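Local coordinates for protein cycloalternan-forming enzyme (PDB 5F7U) that is a multidomain enzyme of glycosyl hydrolase family 31, built round a TIM barrel and holding bound glycans and magnesium at several sites, at residues Asp16-Gln21 / Tyr270-Tyr275; Ser303-Gln308 / Gly555-Asn560; Gly254-Thr259 / Glu282-Ala287. The protein carries 1 engineered substitution. All blocks are in the same frame, centred on the assembly; numbering follows the deposited sequence.

Starting from the N terminus, contact 1 closes a loop of about 250 residues, bringing 16-21 onto 270-275 in the galactose mutarotase-like region. Contact 3 joins 254-259 to 282-287 within that same region. Its segments alternate with those of contact 1 along the chain, so the two cross, and a backbone bond from Tyr272 N to Thr284 O ties them directly. Contact 2 opens only after both have closed and spans from 303-308 to helix 555-577 of the TIM barrel. That helix also reaches contact 1: Arg559 and Asn560 hold the two ends of the Val271 backbone. Contacts 2 and 3 do not touch.

Contact 1: residues Asp16-Gln21 / Tyr270-Tyr275; sequences DLYTVQ and YVYNEY. With GLC (alpha-D-glucopyranose), chain F.
Asp16 sets up both the turn and the contact, with its two carboxylate oxygens doing different jobs. OD2 closes an Asx turn with Tyr18 N, met from above the carboxylate plane, and extends it to an Asx motif with Thr19 N through its anti lone pair. OD1 lies at the edge of the Tyr272 ring, 3.6 Å from CE1, and is itself hydrogen-bonded to Trp543. A water carries OD2 on to the Tyr272 hydroxyl and ties the turn to the 270-275 chain. Leu17 comes next. Its backbone N donates to Tyr270 OH over 3.1 Å (N-H...O 156°), while its CB sits over one face of the same ring, 3.6 Å from the centroid, in a CH-pi contact. The tyrosine is thus held both at its hydroxyl and across its flat side, and Leu17 CD2 extends the cover to Tyr270 CG. Tyr18 then completes an aromatic cluster with Tyr270 and Tyr272. With CG beside the backbone N (chi1 -61°), its ring meets both of the others at nearly right angles: its own edge points at the face of Tyr272, centroids 5.1 Å apart and planes at 89°, while it offers a face to the edge of Tyr270, in an offset T-shaped pair at 5.5 Å. Arg283 adds cation-pi contacts to Tyr18 and Tyr272. The cluster joins the Lmo2446-like N-terminal region to the mutarotase-like one, and the extended chain beyond it leads to the glycan pocket, where the Tyr275 ring lies beside alpha-D-glucopyranose, CD1 3.4 Å from its O1. Back at the cluster, a further water links the Tyr18 hydroxyl to the backbone, lying 2.8 Å from Tyr18 OH and donating to Tyr270 O.

Contact 2: residues Ser303-Gln308 / Gly555-Asn560; sequences SDFHSQ and GQEMRN
The carbonyl oxygen of Gln556 takes a proton from each of two waters, both 2.7 Å from Gln556 O, and through them reaches Asp304 and His306. One of these waters also donates to Asp304 O and accepts from Asn560 N; the other accepts from His306 N. The first stands in the opening turn of helix 555-577, where Gln556 O and Asn560 N are 5.2 Å apart, too far for a direct bond, although Arg559 N still bonds to Gly555 O. Beside this wet seam lies a drier patch. Phe305, whose CG is anti to its carbonyl carbon (chi1 -73°), lays its ring under the extended side chain of Glu557. Glu557 CG sits over one face, 3.9 Å from the ring centroid in a CH-pi contact, and the carboxylate runs nearly parallel to the ring, the planes 15° apart. Gln556 CB meets the same ring at its edge. An ST turn, with Ser303 OG accepting from Phe305 N, holds the loop in shape before strand 307-311 begins. Asp304 presses its CB to 3.2 Å from Glu557 O, and its OD2 makes a salt bridge with Arg561. A third water accepts from Asp304 N and donates to Glu557 OE2. Asn560 ND2 donates to Thr269 O and OD1 accepts from Val271 N, just past strand 266-269. The mutarotase-like and barrel regions therefore meet here without a clear direct hydrogen bond between the two segments: ordered water bridges their backbone groups, and the ring face carries the whole side chain of Glu557, carboxylate included, while OE2 also meets a water.

Contact 3: residues Gly254-Thr259 / Glu282-Ala287; sequences GERYDT and ERTYLA
Thr284 and Glu255 form the tight end of this contact. The Thr284 hydroxyl donates to Glu255 O over 2.6 Å, tilted 24° from the carbonyl plane, and in turn accepts from Leu286 N at 3.1 Å. Chi1 of -175° swings OG1 away from the backbone N of Thr284, where it meets both partners, and the second bond closes an ST turn. Next to it, Glu255 N bonds Leu286 O at 2.9 Å, almost straight at 176°. Lacking a side chain, Gly254 lets its CA come within 3.6 Å of Leu286 O; its positive phi also suits glycine. The other branch of the threonine, CG2, sits over the centre of the Arg256 guanidinium, 3.6 Å above the plane. That guanidinium is held by Phe253 O at NE and by Glu268 O at NH2, which fixes it flat beneath the methyl. Tyr257 crosses Tyr285 at about a right angle. Its OH, bonded to Ser600 O, lies in the plane of the Tyr285 ring, 3.3 Å from CD2. Both segments belong to the galactose mutarotase-like region, and the Tyr285 side chain is about 6 Å from a bound alpha-D-glucopyranose. Here the end of strand 250-254 meets the start of strand 287-293, Gly254 and Ala287 forming an antiparallel non-hydrogen-bonded pair, and 282-287 has just left helix 278-281 through a Schellman motif with Glu282 as C-prime residue. Away from this core, water bridges replace direct bonds. One water accepts from Tyr257 N and donates to Arg283 O; another joins Arg256 NH1 to Glu282 O, the second leg weak. At the partly exposed margin Asp258 OD2 stands 3.8 Å from Glu282 OE2, two like charges probably tempered by the salt bridge of Glu282 with Lys265.

Contact 1: residues Asp16-Gln21 / Tyr270-Tyr275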
# COMPACT_ATOMS: atom_id res chain seq x y z
N ASP A 16 -18.23 -16.67 12.32
CA ASP A 16 -17.26 -15.59 12.56
C ASP A 16 -15.92 -16.22 12.96
O ASP A 16 -15.90 -17.20 13.73
CB ASP A 16 -17.79 -14.64 13.63
CG ASP A 16 -16.98 -13.37 13.71
OD1 ASP A 16 -17.24 -12.40 12.96
OD2 ASP A 16 -16.05 -13.33 14.52
N LEU A 17 -14.82 -15.69 12.42
CA LEU A 17 -13.49 -16.23 12.78
C LEU A 17 -13.15 -15.96 14.25
O LEU A 17 -12.45 -16.75 14.87
CB LEU A 17 -12.38 -15.62 11.91
CG LEU A 17 -10.96 -16.21 12.03
CD1 LEU A 17 -10.95 -17.70 11.67
CD2 LEU A 17 -9.99 -15.42 11.17
N TYR A 18 -13.61 -14.83 14.77
CA TYR A 18 -13.07 -14.30 16.02
C TYR A 18 -13.96 -14.59 17.21
O TYR A 18 -13.48 -14.59 18.36
CB TYR A 18 -12.83 -12.79 15.89
CG TYR A 18 -11.83 -12.44 14.80
CD1 TYR A 18 -10.50 -12.89 14.87
CD2 TYR A 18 -12.20 -11.63 13.71
CE1 TYR A 18 -9.58 -12.57 13.87
CE2 TYR A 18 -11.29 -11.29 12.73
CZ TYR A 18 -9.99 -11.78 12.80
OH TYR A 18 -9.10 -11.46 11.83
N THR A 19 -15.25 -14.81 16.96
CA THR A 19 -16.23 -14.99 18.04
C THR A 19 -17.16 -16.16 17.74
O THR A 19 -17.21 -16.66 16.61
CB THR A 19 -17.11 -13.75 18.31
OG1 THR A 19 -17.97 -13.48 17.19
CG2 THR A 19 -16.29 -12.50 18.60
N VAL A 20 -17.90 -16.60 18.76
CA VAL A 20 -18.95 -17.60 18.53
C VAL A 20 -20.27 -17.03 18.99
O VAL A 20 -20.31 -16.21 19.92
CB VAL A 20 -18.68 -18.96 19.23
CG1 VAL A 20 -17.35 -19.57 18.75
CG2 VAL A 20 -18.71 -18.82 20.76
N GLN A 21 -21.35 -17.45 18.32
CA GLN A 21 -22.70 -17.32 18.86
C GLN A 21 -22.87 -18.34 19.99
O GLN A 21 -22.12 -19.31 20.05
CB GLN A 21 -23.73 -17.52 17.74
CG GLN A 21 -23.63 -16.43 16.67
CD GLN A 21 -23.89 -15.04 17.23
OE1 GLN A 21 -22.96 -14.24 17.39
NE2 GLN A 21 -25.14 -14.77 17.57
N TYR A 270 -8.49 -12.86 6.15
CA TYR A 270 -9.89 -12.75 6.56
C TYR A 270 -10.23 -11.28 6.62
O TYR A 270 -9.72 -10.55 7.48
CB TYR A 270 -10.05 -13.37 7.96
CG TYR A 270 -11.48 -13.51 8.44
CD1 TYR A 270 -12.30 -14.56 7.96
CD2 TYR A 270 -11.99 -12.65 9.42
CE1 TYR A 270 -13.60 -14.72 8.43
CE2 TYR A 270 -13.28 -12.80 9.89
CZ TYR A 270 -14.08 -13.83 9.40
OH TYR A 270 -15.36 -13.97 9.90
N VAL A 271 -11.12 -10.84 5.74
CA VAL A 271 -11.53 -9.43 5.76
C VAL A 271 -12.42 -9.17 6.98
O VAL A 271 -13.27 -10.00 7.33
CB VAL A 271 -12.24 -8.98 4.45
CG1 VAL A 271 -11.30 -9.16 3.24
CG2 VAL A 271 -13.58 -9.67 4.24
N TYR A 272 -12.22 -8.01 7.61
CA TYR A 272 -12.99 -7.70 8.80
C TYR A 272 -13.06 -6.20 8.99
O TYR A 272 -12.10 -5.49 8.69
CB TYR A 272 -12.39 -8.39 10.03
CG TYR A 272 -13.33 -8.45 11.20
CD1 TYR A 272 -14.27 -9.49 11.33
CD2 TYR A 272 -13.27 -7.48 12.19
CE1 TYR A 272 -15.13 -9.53 12.44
CE2 TYR A 272 -14.12 -7.50 13.27
CZ TYR A 272 -15.04 -8.52 13.39
OH TYR A 272 -15.85 -8.45 14.51
N ASN A 273 -14.22 -5.72 9.44
CA ASN A 273 -14.39 -4.31 9.79
C ASN A 273 -14.07 -4.09 11.28
O ASN A 273 -14.95 -4.25 12.14
CB ASN A 273 -15.81 -3.82 9.41
CG ASN A 273 -16.09 -2.40 9.92
OD1 ASN A 273 -15.16 -1.67 10.24
ND2 ASN A 273 -17.36 -2.03 10.03
N GLU A 274 -12.80 -3.75 11.57
CA GLU A 274 -12.34 -3.50 12.96
C GLU A 274 -12.08 -2.02 13.15
O GLU A 274 -11.17 -1.47 12.54
CB GLU A 274 -11.06 -4.31 13.29
CG GLU A 274 -10.61 -4.17 14.76
CD GLU A 274 -11.61 -4.77 15.75
OE1 GLU A 274 -12.42 -5.64 15.36
OE2 GLU A 274 -11.62 -4.36 16.94
N TYR A 275 -12.89 -1.39 13.99
CA TYR A 275 -12.82 0.06 14.19
C TYR A 275 -11.68 0.43 15.16
O TYR A 275 -11.64 -0.08 16.28
CB TYR A 275 -14.18 0.49 14.73
CG TYR A 275 -14.36 1.96 15.04
CD1 TYR A 275 -14.53 2.89 14.02
CD2 TYR A 275 -14.42 2.40 16.37
CE1 TYR A 275 -14.72 4.25 14.31
CE2 TYR A 275 -14.62 3.74 16.67
CZ TYR A 275 -14.78 4.66 15.64
OH TYR A 275 -14.96 6.01 15.94
C1 GLC F . -18.86 2.24 12.52
C2 GLC F . -18.79 1.48 11.19
C3 GLC F . -17.75 2.09 10.24
C4 GLC F . -18.06 3.57 9.97
C5 GLC F . -18.14 4.28 11.35
C6 GLC F . -18.53 5.75 11.26
O1 GLC F . -17.68 1.99 13.29
O2 GLC F . -18.46 0.12 11.44
O3 GLC F . -17.72 1.34 9.03
O4 GLC F . -17.02 4.21 9.19
O5 GLC F . -19.02 3.66 12.31
O6 GLC F . -17.32 6.45 11.51
O HOH W 1 -16.12 -10.77 15.79
O HOH W 2 -9.02 -9.46 9.94

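Contact 2: residues Ser303-Gln308 / Gly555-Asn560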
# COMPACT_ATOMS: atom_id res chain seq x y z
N SER A 303 -6.81 -18.83 -3.71
CA SER A 303 -8.13 -19.21 -3.21
C SER A 303 -8.73 -18.06 -2.44
O SER A 303 -8.01 -17.35 -1.75
CB SER A 303 -8.01 -20.39 -2.23
OG SER A 303 -9.31 -20.79 -1.79
N ASP A 304 -10.04 -17.92 -2.54
CA ASP A 304 -10.75 -16.92 -1.75
C ASP A 304 -11.15 -17.42 -0.37
O ASP A 304 -11.59 -16.62 0.45
CB ASP A 304 -11.99 -16.42 -2.52
CG ASP A 304 -11.61 -15.58 -3.73
OD1 ASP A 304 -10.54 -14.94 -3.69
OD2 ASP A 304 -12.40 -15.56 -4.70
N PHE A 305 -11.00 -18.73 -0.10
CA PHE A 305 -11.29 -19.23 1.26
C PHE A 305 -10.33 -18.62 2.27
O PHE A 305 -9.22 -18.23 1.92
CB PHE A 305 -11.18 -20.75 1.32
CG PHE A 305 -12.31 -21.50 0.65
CD1 PHE A 305 -13.54 -21.66 1.30
CD2 PHE A 305 -12.14 -22.08 -0.60
CE1 PHE A 305 -14.58 -22.36 0.68
CE2 PHE A 305 -13.17 -22.79 -1.22
CZ PHE A 305 -14.40 -22.92 -0.59
N HIS A 306 -10.77 -18.53 3.52
CA HIS A 306 -9.87 -18.13 4.61
C HIS A 306 -8.64 -19.05 4.66
O HIS A 306 -8.74 -20.27 4.53
CB HIS A 306 -10.62 -18.18 5.94
CG HIS A 306 -9.72 -18.22 7.13
ND1 HIS A 306 -9.52 -19.35 7.88
CD2 HIS A 306 -8.95 -17.25 7.69
CE1 HIS A 306 -8.68 -19.09 8.86
NE2 HIS A 306 -8.31 -17.82 8.77
N SER A 307 -7.48 -18.43 4.85
CA SER A 307 -6.25 -19.16 5.11
C SER A 307 -5.56 -18.54 6.34
O SER A 307 -5.78 -17.35 6.67
CB SER A 307 -5.31 -19.14 3.89
OG SER A 307 -5.07 -17.81 3.44
N GLN A 308 -4.75 -19.36 7.00
CA GLN A 308 -3.86 -18.89 8.06
C GLN A 308 -2.43 -19.17 7.67
O GLN A 308 -2.08 -20.31 7.36
CB GLN A 308 -4.21 -19.58 9.40
CG GLN A 308 -3.43 -19.02 10.59
CD GLN A 308 -3.65 -19.84 11.84
OE1 GLN A 308 -3.25 -20.99 11.92
NE2 GLN A 308 -4.29 -19.25 12.82
N GLY A 555 -20.75 -18.97 1.78
CA GLY A 555 -20.21 -17.88 2.61
C GLY A 555 -18.74 -18.01 2.94
O GLY A 555 -18.06 -16.99 3.08
N GLN A 556 -18.23 -19.23 3.09
CA GLN A 556 -16.79 -19.39 3.37
C GLN A 556 -15.94 -18.90 2.23
O GLN A 556 -14.92 -18.25 2.45
CB GLN A 556 -16.45 -20.85 3.64
CG GLN A 556 -16.91 -21.31 5.00
CD GLN A 556 -16.83 -22.81 5.10
OE1 GLN A 556 -17.66 -23.51 4.55
NE2 GLN A 556 -15.81 -23.30 5.80
N GLU A 557 -16.35 -19.23 1.02
CA GLU A 557 -15.58 -18.87 -0.16
C GLU A 557 -15.75 -17.40 -0.51
O GLU A 557 -14.82 -16.75 -1.00
CB GLU A 557 -16.01 -19.74 -1.35
CG GLU A 557 -14.94 -19.74 -2.44
CD GLU A 557 -15.16 -20.80 -3.49
OE1 GLU A 557 -16.20 -21.48 -3.49
OE2 GLU A 557 -14.26 -20.93 -4.35
N MET A 558 -16.93 -16.88 -0.24
CA MET A 558 -17.29 -15.55 -0.71
C MET A 558 -16.98 -14.41 0.24
O MET A 558 -16.91 -13.27 -0.23
CB MET A 558 -18.77 -15.50 -1.10
CG MET A 558 -19.04 -16.04 -2.50
SD MET A 558 -18.23 -15.12 -3.83
CE MET A 558 -18.90 -13.46 -3.62
N ARG A 559 -16.78 -14.69 1.53
CA ARG A 559 -16.52 -13.58 2.46
C ARG A 559 -15.39 -12.64 1.98
O ARG A 559 -15.60 -11.41 1.91
CB ARG A 559 -16.26 -14.02 3.90
CG ARG A 559 -15.99 -12.78 4.76
CD ARG A 559 -15.90 -13.10 6.22
NE ARG A 559 -15.54 -11.90 6.98
CZ ARG A 559 -16.39 -11.05 7.53
NH1 ARG A 559 -17.73 -11.18 7.39
NH2 ARG A 559 -15.90 -10.02 8.22
N ASN A 560 -14.22 -13.18 1.63
CA ASN A 560 -13.10 -12.33 1.23
C ASN A 560 -13.30 -11.70 -0.16
O ASN A 560 -12.84 -10.59 -0.43
CB ASN A 560 -11.77 -13.09 1.27
CG ASN A 560 -11.35 -13.46 2.69
OD1 ASN A 560 -11.87 -12.92 3.68
ND2 ASN A 560 -10.38 -14.36 2.80
O HOH W 3 -8.48 -15.14 0.63
O HOH W 4 -13.52 -15.92 2.14
O HOH W 5 -11.69 -19.39 -4.37
O HOH W 6 -13.34 -19.47 4.34

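Contact 3: residues Gly254-Thr259 / Glu282-Ala287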
# COMPACT_ATOMS: atom_id res chain seq x y z
N GLY A 254 -1.58 -8.50 2.26
CA GLY A 254 -2.62 -7.46 2.24
C GLY A 254 -2.20 -6.24 3.02
O GLY A 254 -1.03 -5.84 2.99
N GLU A 255 -3.16 -5.61 3.67
CA GLU A 255 -2.94 -4.37 4.40
C GLU A 255 -2.87 -4.73 5.89
O GLU A 255 -3.85 -5.26 6.45
CB GLU A 255 -4.07 -3.41 4.09
CG GLU A 255 -3.95 -2.07 4.82
CD GLU A 255 -5.11 -1.16 4.48
OE1 GLU A 255 -6.24 -1.69 4.34
OE2 GLU A 255 -4.88 0.06 4.36
N ARG A 256 -1.71 -4.53 6.51
CA ARG A 256 -1.49 -4.98 7.89
C ARG A 256 -1.04 -3.80 8.74
O ARG A 256 -0.21 -3.00 8.31
CB ARG A 256 -0.44 -6.11 7.91
CG ARG A 256 -0.84 -7.34 7.07
CD ARG A 256 -2.01 -8.06 7.72
NE ARG A 256 -2.64 -9.05 6.86
CZ ARG A 256 -3.60 -9.87 7.25
NH1 ARG A 256 -4.01 -9.88 8.53
NH2 ARG A 256 -4.11 -10.73 6.39
N TYR A 257 -1.59 -3.72 9.96
CA TYR A 257 -1.45 -2.52 10.80
C TYR A 257 -0.48 -2.71 11.95
O TYR A 257 -0.07 -1.72 12.61
CB TYR A 257 -2.84 -2.14 11.36
CG TYR A 257 -3.83 -1.70 10.31
CD1 TYR A 257 -4.47 -2.64 9.46
CD2 TYR A 257 -4.16 -0.35 10.17
CE1 TYR A 257 -5.40 -2.24 8.50
CE2 TYR A 257 -5.09 0.07 9.20
CZ TYR A 257 -5.70 -0.89 8.38
OH TYR A 257 -6.62 -0.51 7.44
N ASP A 258 -0.15 -3.98 12.23
CA ASP A 258 0.64 -4.34 13.39
C ASP A 258 2.15 -4.29 13.17
O ASP A 258 2.89 -3.81 14.03
CB ASP A 258 0.19 -5.70 13.98
CG ASP A 258 0.17 -6.87 12.97
OD1 ASP A 258 0.31 -6.68 11.74
OD2 ASP A 258 0.01 -8.03 13.45
N THR A 259 2.57 -4.80 12.01
CA THR A 259 3.98 -4.91 11.66
C THR A 259 4.10 -5.05 10.14
O THR A 259 3.17 -5.53 9.50
CB THR A 259 4.66 -6.10 12.36
OG1 THR A 259 6.05 -6.13 12.01
CG2 THR A 259 3.96 -7.44 12.01
N GLU A 282 -4.78 -7.18 15.30
CA GLU A 282 -4.15 -7.80 14.12
C GLU A 282 -5.21 -8.13 13.07
O GLU A 282 -5.17 -9.19 12.42
CB GLU A 282 -3.30 -9.04 14.52
CG GLU A 282 -2.43 -8.75 15.73
CD GLU A 282 -1.39 -9.81 16.04
OE1 GLU A 282 -1.43 -10.92 15.47
OE2 GLU A 282 -0.52 -9.52 16.89
N ARG A 283 -6.18 -7.22 12.92
CA ARG A 283 -7.25 -7.41 11.93
C ARG A 283 -7.08 -6.42 10.77
O ARG A 283 -6.27 -5.50 10.85
CB ARG A 283 -8.62 -7.28 12.59
CG ARG A 283 -8.83 -8.39 13.63
CD ARG A 283 -10.11 -8.19 14.39
NE ARG A 283 -10.17 -9.15 15.49
CZ ARG A 283 -11.19 -9.27 16.33
NH1 ARG A 283 -12.28 -8.48 16.20
NH2 ARG A 283 -11.12 -10.19 17.30
N THR A 284 -7.83 -6.65 9.69
CA THR A 284 -7.75 -5.80 8.51
C THR A 284 -8.97 -5.91 7.62
O THR A 284 -9.65 -6.96 7.58
CB THR A 284 -6.49 -6.08 7.66
OG1 THR A 284 -6.44 -5.13 6.58
CG2 THR A 284 -6.47 -7.54 7.09
N TYR A 285 -9.22 -4.81 6.91
CA TYR A 285 -10.29 -4.74 5.92
C TYR A 285 -9.88 -5.38 4.60
O TYR A 285 -10.72 -5.68 3.77
CB TYR A 285 -10.58 -3.28 5.58
CG TYR A 285 -10.79 -2.34 6.75
CD1 TYR A 285 -12.06 -2.20 7.33
CD2 TYR A 285 -9.72 -1.54 7.21
CE1 TYR A 285 -12.27 -1.30 8.37
CE2 TYR A 285 -9.93 -0.64 8.25
CZ TYR A 285 -11.19 -0.54 8.82
OH TYR A 285 -11.37 0.35 9.82
N LEU A 286 -8.57 -5.53 4.39
CA LEU A 286 -8.06 -5.86 3.06
C LEU A 286 -6.99 -6.93 3.26
O LEU A 286 -5.87 -6.63 3.66
CB LEU A 286 -7.51 -4.59 2.38
CG LEU A 286 -7.38 -4.58 0.85
CD1 LEU A 286 -6.91 -3.19 0.43
CD2 LEU A 286 -6.42 -5.64 0.35
N ALA A 287 -7.37 -8.18 3.00
CA ALA A 287 -6.54 -9.35 3.33
C ALA A 287 -6.25 -10.09 2.05
O ALA A 287 -7.17 -10.41 1.29
CB ALA A 287 -7.28 -10.27 4.29
O HOH W 7 -2.85 -8.58 10.87
O HOH W 8 -3.39 -5.77 10.93